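Local coordinates for ABC-type branched-chain amino acid transport systems periplasmic component-like protein (Thermomonospora curvata, PDB 4N03), which probably captures fatty acids such as the palmitic acid bound here and delivers them to an ABC transporter, as a substrate-binding protein of the leucine-binding protein family, at residues Val143-Asn154 with Lys364-Ile372; Ala280-Ile291 with Ala349-Met357. One frame throughout, in Å; residues are numbered along the deposited sequence. Where two conformers were deposited one is given.

How the interactions relate
Interaction 1 joins residues 143-154, at the start of helix 148-161, to residues 364-372, which lead into strand 370-375. Interaction 2 joins residues 280-291, just after strand 275-279, to residues 349-357. Both segments of interaction 2 fall between the two segments of interaction 1 in sequence. Their centres lie about 15 Å apart, and strands 275-279 and 370-375 are antiparallel neighbours in one mixed sheet. The two contacts also touch: Tyr371 OH is 2.7 Å from Gly354 O, a probable hydrogen bond, and Thr146 packs on Ala280. Interaction 1 bonds to the carboxyl end of palmitic acid through Tyr148 and lies near its tail at Thr144; interaction 2 borders the tail.

Interaction 1. Residues Val143-Asn154 with Lys364-Ile372; sequences VTGTTYDVDMIN and KPATRKTYI. With PLM (palmitic acid), chain B.
Thr370 OG1 sits between two side chains of helix 148-161 and bonds to both. It donates to Asp151 OD1 at 2.8 Å, using the anti lone pair of that oxygen. It accepts from Asn154 ND2, also at 2.8 Å, along a fairly straight bond (162° at the hydrogen). The same Asn154 ND2 gives a second bond, 3.0 Å long, to Arg368 O. Both acceptors lie close to the plane of the Asn154 amide, and Asn154 OD1 is bonded to Ser392, so the rotation of the amide is well fixed. Asp151 OD1 also takes a 2.6 Å bond from Thr146 OG1, which comes from above the carboxylate plane. Thr146 OG1 stands between its backbone N and carbonyl carbon (chi1 53°). This torsion puts CG2 anti to the carbonyl carbon, where it meets Thr367 O and Lys369 O. Val150 CG1 lies 4.0 Å from Arg368 CB. The ring of Pro365 crosses Thr147 at about a right angle, with its CG against Thr147 OG1. Nearer the ligand a water joins the two backbones. It donates to Val143 O and Gly145 O and accepts from Ala366 N. Thr367 N adds a weak bond to Gly145 O. Tyr148, in the first turn of the helix, donates through OH to O1 of palmitic acid at 2.5 Å, in the plane of the ring. The hydroxyls of Tyr84 and Ser109 also bond to the ligand. The axes of helix segment 148-154 and strand segment 370-372 approach to 8.7 Å and cross at -50°. Asp151 and Thr370 both touch Ala278 of strand 275-279. The contact thus packs the N-terminal end of helix 148-161 on the mixed sheet of the periplasmic binding protein fold, where strand 370-375 runs between strands 275-279 and 383-390.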
loop_
_atom_site.group_PDB
_atom_site.type_symbol
_atom_site.label_atom_id
_atom_site.label_comp_id
_atom_site.label_asym_id
_atom_site.label_seq_id
_atom_site.Cartn_x
_atom_site.Cartn_y
_atom_site.Cartn_z
ATOM N N VAL A 143 -3.319 -1.064 9.261
ATOM C CA VAL A 143 -2.976 -0.202 8.145
ATOM C C VAL A 143 -1.513 0.130 8.297
ATOM O O VAL A 143 -1.078 0.656 9.298
ATOM C CB VAL A 143 -3.824 1.075 8.137
ATOM C CG1 VAL A 143 -3.416 1.912 6.929
ATOM C CG2 VAL A 143 -5.318 0.745 8.093
ATOM N N THR A 144 -0.712 -0.300 7.324
ATOM C CA THR A 144 0.730 -0.072 7.414
ATOM C C THR A 144 1.088 1.337 6.964
ATOM O O THR A 144 0.259 2.011 6.358
ATOM C CB THR A 144 1.476 -1.093 6.561
ATOM O OG1 THR A 144 1.022 -0.982 5.219
ATOM C CG2 THR A 144 1.246 -2.527 7.073
ATOM N N GLY A 145 2.266 1.812 7.271
ATOM C CA GLY A 145 2.735 3.070 6.735
ATOM C C GLY A 145 1.840 4.241 7.130
ATOM O O GLY A 145 1.296 4.283 8.251
ATOM N N THR A 146 1.773 5.198 6.225
ATOM C CA THR A 146 0.901 6.361 6.311
ATOM C C THR A 146 -0.453 6.045 5.689
ATOM O O THR A 146 -0.612 5.066 4.929
ATOM C CB THR A 146 1.520 7.503 5.488
ATOM O OG1 THR A 146 1.757 6.943 4.188
ATOM C CG2 THR A 146 2.809 8.020 6.064
ATOM N N THR A 147 -1.438 6.885 5.972
ATOM C CA THR A 147 -2.668 6.910 5.217
ATOM C C THR A 147 -2.579 7.877 4.054
ATOM O O THR A 147 -1.724 8.757 4.009
ATOM C CB THR A 147 -3.843 7.223 6.147
ATOM O OG1 THR A 147 -3.564 8.367 6.950
ATOM C CG2 THR A 147 -4.124 6.042 7.021
ATOM N N TYR A 148 -3.498 7.725 3.103
ATOM C CA TYR A 148 -3.404 8.453 1.853
ATOM C C TYR A 148 -3.433 9.950 1.993
ATOM O O TYR A 148 -2.826 10.704 1.262
ATOM C CB TYR A 148 -4.519 8.049 0.920
ATOM C CG TYR A 148 -4.393 6.680 0.334
ATOM C CD1 TYR A 148 -3.219 6.238 -0.315
ATOM C CD2 TYR A 148 -5.420 5.786 0.430
ATOM C CE1 TYR A 148 -3.136 4.971 -0.869
ATOM C CE2 TYR A 148 -5.332 4.526 -0.140
ATOM C CZ TYR A 148 -4.178 4.118 -0.801
ATOM O OH TYR A 148 -4.027 2.874 -1.385
ATOM N N ASP A 149 -4.284 10.433 2.920
ATOM C CA ASP A 149 -4.405 11.848 3.239
ATOM C C ASP A 149 -3.093 12.440 3.716
ATOM O O ASP A 149 -2.661 13.457 3.222
ATOM C CB ASP A 149 -5.566 12.148 4.176
ATOM C CG ASP A 149 -5.667 11.305 5.425
ATOM O OD1 ASP A 149 -4.801 10.431 5.669
ATOM O OD2 ASP A 149 -6.672 11.525 6.155
ATOM N N VAL A 150 -2.462 11.768 4.682
ATOM C CA VAL A 150 -1.173 12.207 5.166
ATOM C C VAL A 150 -0.141 12.238 4.058
ATOM O O VAL A 150 0.641 13.189 3.983
ATOM C CB VAL A 150 -0.714 11.262 6.305
ATOM C CG1 VAL A 150 0.778 11.392 6.647
ATOM C CG2 VAL A 150 -1.589 11.499 7.534
ATOM N N ASP A 151 -0.125 11.260 3.141
ATOM C CA ASP A 151 0.803 11.319 2.019
ATOM C C ASP A 151 0.575 12.555 1.146
ATOM O O ASP A 151 1.533 13.174 0.725
ATOM C CB ASP A 151 0.720 10.082 1.133
ATOM C CG ASP A 151 1.405 8.870 1.717
ATOM O OD1 ASP A 151 2.263 8.995 2.591
ATOM O OD2 ASP A 151 1.056 7.777 1.191
HETATM N N MSE A 152 -0.684 12.907 0.830
HETATM C CA MSE A 152 -0.924 14.108 0.053
HETATM C C MSE A 152 -0.605 15.372 0.823
HETATM O O MSE A 152 -0.158 16.324 0.223
HETATM C CB MSE A 152 -2.375 14.156 -0.448
HETATM C CG MSE A 152 -2.688 13.112 -1.520
HETATM SE SE MSE A 152 -1.718 13.438 -3.164
HETATM C CE MSE A 152 -0.335 12.222 -2.993
ATOM N N ILE A 153 -0.820 15.393 2.128
ATOM C CA ILE A 153 -0.449 16.595 2.886
ATOM C C ILE A 153 1.056 16.824 2.819
ATOM O O ILE A 153 1.545 17.908 2.506
ATOM C CB ILE A 153 -0.944 16.472 4.334
ATOM C CG1 ILE A 153 -2.488 16.518 4.366
ATOM C CG2 ILE A 153 -0.395 17.613 5.162
ATOM C CD1 ILE A 153 -3.055 16.017 5.674
ATOM N N ASN A 154 1.808 15.755 3.121
ATOM C CA ASN A 154 3.273 15.807 2.985
ATOM C C ASN A 154 3.681 16.191 1.570
ATOM O O ASN A 154 4.541 17.024 1.367
ATOM C CB ASN A 154 3.905 14.493 3.420
ATOM C CG ASN A 154 3.992 14.324 4.921
ATOM O OD1 ASN A 154 4.169 15.286 5.660
ATOM N ND2 ASN A 154 3.904 13.096 5.386
ATOM N N LYS A 364 -4.915 6.112 14.568
ATOM C CA LYS A 364 -4.083 7.090 13.864
ATOM C C LYS A 364 -3.091 6.290 13.012
ATOM O O LYS A 364 -2.960 5.092 13.256
ATOM C CB LYS A 364 -3.362 7.993 14.880
ATOM C CG LYS A 364 -2.510 7.245 15.880
ATOM C CD LYS A 364 -2.194 8.042 17.159
ATOM C CE LYS A 364 -2.117 7.087 18.375
ATOM N NZ LYS A 364 -1.786 7.481 19.791
ATOM N N PRO A 365 -2.425 6.938 12.088
ATOM C CA PRO A 365 -1.530 6.149 11.223
ATOM C C PRO A 365 -0.330 5.610 11.998
ATOM O O PRO A 365 0.161 6.208 12.938
ATOM C CB PRO A 365 -1.082 7.181 10.193
ATOM C CG PRO A 365 -2.219 8.185 10.168
ATOM C CD PRO A 365 -2.589 8.306 11.592
ATOM N N ALA A 366 0.172 4.461 11.526
ATOM C CA ALA A 366 1.323 3.781 12.094
ATOM C C ALA A 366 2.621 4.582 11.977
ATOM O O ALA A 366 3.522 4.349 12.759
ATOM C CB ALA A 366 1.473 2.450 11.426
ATOM N N THR A 367 2.683 5.481 11.022
ATOM C CA THR A 367 3.701 6.493 10.869
ATOM C C THR A 367 3.108 7.654 10.053
ATOM O O THR A 367 2.103 7.454 9.375
ATOM C CB THR A 367 4.977 5.938 10.212
ATOM O OG1 THR A 367 5.902 6.983 10.044
ATOM C CG2 THR A 367 4.703 5.306 8.847
ATOM N N ARG A 368 3.736 8.799 10.102
ATOM C CA ARG A 368 3.372 9.952 9.263
ATOM C C ARG A 368 4.494 10.419 8.366
ATOM O O ARG A 368 4.456 11.522 7.852
ATOM C CB ARG A 368 2.774 11.117 10.082
ATOM C CG ARG A 368 1.547 10.710 10.821
ATOM C CD ARG A 368 0.832 11.914 11.408
ATOM N NE ARG A 368 -0.196 11.468 12.310
ATOM C CZ ARG A 368 -1.230 12.250 12.708
ATOM N NH1 ARG A 368 -1.430 13.429 12.151
ATOM N NH2 ARG A 368 -2.052 11.748 13.565
ATOM N N LYS A 369 5.497 9.523 8.126
ATOM C CA LYS A 369 6.629 9.865 7.294
ATOM C C LYS A 369 6.415 9.350 5.849
ATOM O O LYS A 369 6.100 8.181 5.631
ATOM C CB LYS A 369 7.882 9.260 7.880
ATOM C CG LYS A 369 8.196 9.804 9.247
ATOM C CD LYS A 369 9.549 9.471 9.787
ATOM C CE LYS A 369 9.673 9.972 11.215
ATOM N NZ LYS A 369 8.798 9.220 12.182
ATOM N N THR A 370 6.551 10.272 4.918
ATOM C CA THR A 370 6.337 10.015 3.502
ATOM C C THR A 370 7.614 10.306 2.732
ATOM O O THR A 370 8.232 11.351 2.905
ATOM C CB THR A 370 5.244 10.990 2.982
ATOM O OG1 THR A 370 4.035 10.796 3.734
ATOM C CG2 THR A 370 4.976 10.850 1.496
ATOM N N TYR A 371 8.029 9.348 1.877
ATOM C CA TYR A 371 9.060 9.584 0.855
ATOM C C TYR A 371 8.474 10.223 -0.348
ATOM O O TYR A 371 7.272 10.026 -0.641
ATOM C CB TYR A 371 9.647 8.252 0.341
ATOM C CG TYR A 371 10.392 7.397 1.318
ATOM C CD1 TYR A 371 9.743 6.444 2.076
ATOM C CD2 TYR A 371 11.791 7.467 1.434
ATOM C CE1 TYR A 371 10.415 5.617 2.951
ATOM C CE2 TYR A 371 12.470 6.639 2.309
ATOM C CZ TYR A 371 11.799 5.705 3.028
ATOM O OH TYR A 371 12.520 4.900 3.886
ATOM N N ILE A 372 9.268 10.993 -1.084
ATOM C CA ILE A 372 8.906 11.339 -2.465
ATOM C C ILE A 372 9.869 10.510 -3.346
ATOM O O ILE A 372 11.093 10.616 -3.165
ATOM C CB ILE A 372 9.051 12.820 -2.786
ATOM C CG1 ILE A 372 8.268 13.675 -1.816
ATOM C CG2 ILE A 372 8.657 13.057 -4.253
ATOM C CD1 ILE A 372 6.774 13.465 -1.823
HETATM C C1 PLM B . -6.423 1.191 -2.957
HETATM O O1 PLM B . -6.151 1.593 -1.796
HETATM O O2 PLM B . -7.522 0.703 -3.302
HETATM C C2 PLM B . -5.302 1.129 -3.969
HETATM C C3 PLM B . -4.490 -0.210 -3.694
HETATM C C4 PLM B . -3.207 -0.300 -4.488
HETATM C C5 PLM B . -2.483 -1.585 -4.273
HETATM C C6 PLM B . -1.105 -1.773 -4.942
HETATM C C7 PLM B . 0.006 -1.330 -3.999
HETATM C C8 PLM B . 1.388 -1.280 -4.591
HETATM C C9 PLM B . 2.521 -1.144 -3.592
HETATM C CA PLM B . 2.930 0.309 -3.253
HETATM C CB PLM B . 3.883 0.266 -1.993
HETATM C CC PLM B . 3.382 1.223 -0.872
HETATM C CD PLM B . 3.881 0.877 0.516
HETATM C CE PLM B . 3.396 1.755 1.662
HETATM C CF PLM B . 3.421 0.979 2.988
HETATM C CG PLM B . 4.761 0.987 3.702
HETATM O O HOH W 1 -1.214 3.521 9.268
#

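Interaction 2. Residues Ala280-Ile291 with Ala349-Met357; sequences AGAPMSADLPAI and ADDGLGTPM. With PLM (palmitic acid), chain B.
Leu353 and Ile291 cross obliquely, and their methyl ends meet: Leu353 CD2 lies 3.9 Å from Ile291 CD1. The same Leu353 CD2 touches Ala290 CB at 3.8 Å, so this one branch packs against two residues in the first turn of helix 289-301. Leu353 starts out away from residues 280-291. With CG set anti to the carbonyl carbon (chi1 -63°), the side chain turns back and brings CD2 to the helix. Leu288 comes just before that helix. Leu288 CD1 touches the backbone of residues 352-354, 3.7 Å from Gly354 N. Ala290 CB rests on Gly352 O, and Ala282 CB on Leu353 O. Gly352 and Gly354 both have positive phi, and their lack of side chains lets the loop come close to Ala290 and Ala282. Two successive Asx turns shape this loop: Asp350 OD1 accepts from Gly352 N, and Asp351 OD1 from Leu353 N. In the periplasmic binding protein fold, the contact ties the segment leaving strand 275-279 to the long loop between helix 336-343 and strand 370-375, beside the bound ligand. Closer to the palmitic acid, Thr355 leaves its backbone toward residues 280-291. Its OG1 donates to Ala280 O at 2.8 Å, tilted 32° from the carbonyl plane. Thr355 CG2 stands 3.9 Å from PLM CG, the terminal methyl of the palmitic acid. A water next to this bond donates to Thr355 OG1 and Leu353 O and accepts from Ala282 N, and so bridges the two segments. A second water links Ala290 N to Gly352 O. Gly281 passes close to the fatty acid chain, with Gly281 N 3.8 Å from PLM CE.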
loop_
_atom_site.group_PDB
_atom_site.type_symbol
_atom_site.label_atom_id
_atom_site.label_comp_id
_atom_site.label_asym_id
_atom_site.label_seq_id
_atom_site.Cartn_x
_atom_site.Cartn_y
_atom_site.Cartn_z
ATOM N N ALA A 280 4.917 5.972 1.738
ATOM C CA ALA A 280 5.605 5.631 2.965
ATOM C C ALA A 280 6.649 4.522 2.769
ATOM O O ALA A 280 7.426 4.268 3.664
ATOM C CB ALA A 280 4.621 5.152 4.019
ATOM N N GLY A 281 6.608 3.829 1.619
ATOM C CA GLY A 281 7.497 2.704 1.359
ATOM C C GLY A 281 8.752 3.080 0.599
ATOM O O GLY A 281 8.716 3.862 -0.334
ATOM N N ALA A 282 9.862 2.494 1.022
ATOM C CA ALA A 282 11.104 2.706 0.320
ATOM C C ALA A 282 11.096 1.906 -1.001
ATOM O O ALA A 282 10.540 0.801 -1.047
ATOM C CB ALA A 282 12.259 2.232 1.159
ATOM N N PRO A 283 11.682 2.481 -2.048
ATOM C CA PRO A 283 11.834 1.719 -3.264
ATOM C C PRO A 283 13.017 0.711 -3.155
ATOM O O PRO A 283 13.829 0.785 -2.239
ATOM C CB PRO A 283 12.106 2.803 -4.290
ATOM C CG PRO A 283 12.872 3.827 -3.538
ATOM C CD PRO A 283 12.286 3.792 -2.152
HETATM N N MSE A 284 13.131 -0.187 -4.136
HETATM C CA MSE A 284 14.168 -1.261 -4.155
HETATM C C MSE A 284 15.564 -0.734 -4.351
HETATM O O MSE A 284 16.515 -1.495 -4.238
HETATM C CB MSE A 284 13.753 -2.311 -5.167
HETATM C CG MSE A 284 12.433 -2.952 -4.754
HETATM SE SE MSE A 284 12.569 -4.826 -4.302
HETATM C CE MSE A 284 13.967 -4.715 -2.958
ATOM N N SER A 285 15.720 0.525 -4.698
ATOM C CA SER A 285 17.000 1.195 -4.850
ATOM C C SER A 285 17.523 1.834 -3.587
ATOM O O SER A 285 18.626 2.350 -3.560
ATOM C CB SER A 285 16.882 2.234 -5.936
ATOM O OG SER A 285 15.917 3.191 -5.542
ATOM N N ALA A 286 16.732 1.830 -2.511
ATOM C CA ALA A 286 17.198 2.462 -1.282
ATOM C C ALA A 286 18.448 1.765 -0.732
ATOM O O ALA A 286 18.549 0.544 -0.762
ATOM C CB ALA A 286 16.110 2.430 -0.239
ATOM N N ASP A 287 19.299 2.555 -0.110
ATOM C CA ASP A 287 20.582 2.045 0.407
ATOM C C ASP A 287 20.367 1.491 1.811
ATOM O O ASP A 287 20.765 2.105 2.803
ATOM C CB ASP A 287 21.623 3.157 0.394
ATOM C CG ASP A 287 22.997 2.678 0.794
ATOM O OD1 ASP A 287 23.228 1.453 0.733
ATOM O OD2 ASP A 287 23.807 3.538 1.177
ATOM N N LEU A 288 19.717 0.340 1.879
ATOM C CA LEU A 288 19.449 -0.366 3.124
ATOM C C LEU A 288 19.821 -1.827 2.939
ATOM O O LEU A 288 19.440 -2.423 1.961
ATOM C CB LEU A 288 17.972 -0.256 3.476
ATOM C CG LEU A 288 17.407 1.125 3.793
ATOM C CD1 LEU A 288 15.903 1.054 3.914
ATOM C CD2 LEU A 288 17.955 1.772 5.047
ATOM N N PRO A 289 20.513 -2.409 3.921
ATOM C CA PRO A 289 20.936 -3.812 3.758
ATOM C C PRO A 289 19.799 -4.788 3.528
ATOM O O PRO A 289 19.901 -5.677 2.687
ATOM C CB PRO A 289 21.678 -4.112 5.068
ATOM C CG PRO A 289 22.126 -2.799 5.541
ATOM C CD PRO A 289 21.135 -1.796 5.100
ATOM N N ALA A 290 18.653 -4.598 4.185
ATOM C CA ALA A 290 17.563 -5.546 4.007
ATOM C C ALA A 290 16.938 -5.410 2.629
ATOM O O ALA A 290 16.418 -6.389 2.099
ATOM C CB ALA A 290 16.499 -5.382 5.069
ATOM N N ILE A 291 16.963 -4.191 2.080
ATOM C CA ILE A 291 16.434 -3.972 0.724
ATOM C C ILE A 291 17.318 -4.685 -0.308
ATOM O O ILE A 291 16.817 -5.348 -1.197
ATOM C CB ILE A 291 16.362 -2.469 0.414
ATOM C CG1 ILE A 291 15.257 -1.824 1.200
ATOM C CG2 ILE A 291 16.216 -2.173 -1.069
ATOM C CD1 ILE A 291 13.822 -2.040 0.724
ATOM N N ALA A 349 8.230 -1.383 15.635
ATOM C CA ALA A 349 8.606 -2.271 14.536
ATOM C C ALA A 349 9.554 -1.562 13.587
ATOM O O ALA A 349 9.410 -0.412 13.229
ATOM C CB ALA A 349 7.388 -2.720 13.779
ATOM N N ASP A 350 10.567 -2.314 13.131
ATOM C CA ASP A 350 11.436 -1.817 12.055
ATOM C C ASP A 350 12.073 -3.016 11.410
ATOM O O ASP A 350 13.021 -3.606 11.967
ATOM C CB ASP A 350 12.528 -0.908 12.592
ATOM C CG ASP A 350 13.362 -0.286 11.491
ATOM O OD1 ASP A 350 13.234 -0.717 10.309
ATOM O OD2 ASP A 350 14.167 0.639 11.774
ATOM N N ASP A 351 11.490 -3.447 10.306
ATOM C CA ASP A 351 11.945 -4.625 9.563
ATOM C C ASP A 351 13.168 -4.349 8.680
ATOM O O ASP A 351 13.638 -5.249 7.959
ATOM C CB ASP A 351 10.760 -5.194 8.735
ATOM C CG ASP A 351 10.249 -4.249 7.662
ATOM O OD1 ASP A 351 10.857 -3.244 7.355
ATOM O OD2 ASP A 351 9.155 -4.535 7.070
ATOM N N GLY A 352 13.726 -3.158 8.733
ATOM C CA GLY A 352 14.860 -2.804 7.919
ATOM C C GLY A 352 14.555 -2.406 6.503
ATOM O O GLY A 352 15.493 -2.150 5.742
ATOM N N LEU A 353 13.287 -2.361 6.124
ATOM C CA LEU A 353 12.886 -2.070 4.777
ATOM C C LEU A 353 12.487 -0.629 4.544
ATOM O O LEU A 353 12.016 -0.297 3.463
ATOM C CB LEU A 353 11.739 -2.988 4.385
ATOM C CG LEU A 353 12.077 -4.472 4.366
ATOM C CD1 LEU A 353 10.808 -5.269 4.115
ATOM C CD2 LEU A 353 13.112 -4.852 3.338
ATOM N N GLY A 354 12.688 0.218 5.551
ATOM C CA GLY A 354 12.537 1.658 5.355
ATOM C C GLY A 354 11.267 2.295 5.906
ATOM O O GLY A 354 11.075 3.478 5.654
ATOM N N THR A 355 10.463 1.562 6.659
ATOM C CA THR A 355 9.223 2.133 7.208
ATOM C C THR A 355 8.997 1.644 8.640
ATOM O O THR A 355 8.186 0.778 8.891
ATOM C CB THR A 355 8.028 1.733 6.330
ATOM O OG1 THR A 355 8.289 1.949 4.933
ATOM C CG2 THR A 355 6.785 2.520 6.701
ATOM N N PRO A 356 9.720 2.236 9.588
ATOM C CA PRO A 356 9.441 1.919 10.987
ATOM C C PRO A 356 7.982 2.285 11.345
ATOM O O PRO A 356 7.428 3.256 10.790
ATOM C CB PRO A 356 10.416 2.832 11.758
ATOM C CG PRO A 356 11.513 3.114 10.811
ATOM C CD PRO A 356 10.864 3.131 9.431
HETATM N N MSE A 357 7.385 1.523 12.224
HETATM C CA MSE A 357 5.966 1.704 12.570
HETATM C C MSE A 357 5.707 1.328 13.994
HETATM O O MSE A 357 6.446 0.598 14.629
HETATM C CB MSE A 357 5.117 0.687 11.720
HETATM C CG MSE A 357 5.101 1.115 10.296
HETATM SE SE MSE A 357 4.121 -0.262 9.296
HETATM C CE MSE A 357 5.539 -1.278 8.737
HETATM C C1 PLM B . -6.423 1.191 -2.957
HETATM O O1 PLM B . -6.151 1.593 -1.796
HETATM O O2 PLM B . -7.522 0.703 -3.302
HETATM C C2 PLM B . -5.302 1.129 -3.969
HETATM C C3 PLM B . -4.490 -0.210 -3.694
HETATM C C4 PLM B . -3.207 -0.300 -4.488
HETATM C C5 PLM B . -2.483 -1.585 -4.273
HETATM C C6 PLM B . -1.105 -1.773 -4.942
HETATM C C7 PLM B . 0.006 -1.330 -3.999
HETATM C C8 PLM B . 1.388 -1.280 -4.591
HETATM C C9 PLM B . 2.521 -1.144 -3.592
HETATM C CA PLM B . 2.930 0.309 -3.253
HETATM C CB PLM B . 3.883 0.266 -1.993
HETATM C CC PLM B . 3.382 1.223 -0.872
HETATM C CD PLM B . 3.881 0.877 0.516
HETATM C CE PLM B . 3.396 1.755 1.662
HETATM C CF PLM B . 3.421 0.979 2.988
HETATM C CG PLM B . 4.761 0.987 3.702
HETATM O O HOH W 2 9.407 0.411 3.042
HETATM O O HOH W 3 18.070 -2.657 6.318
#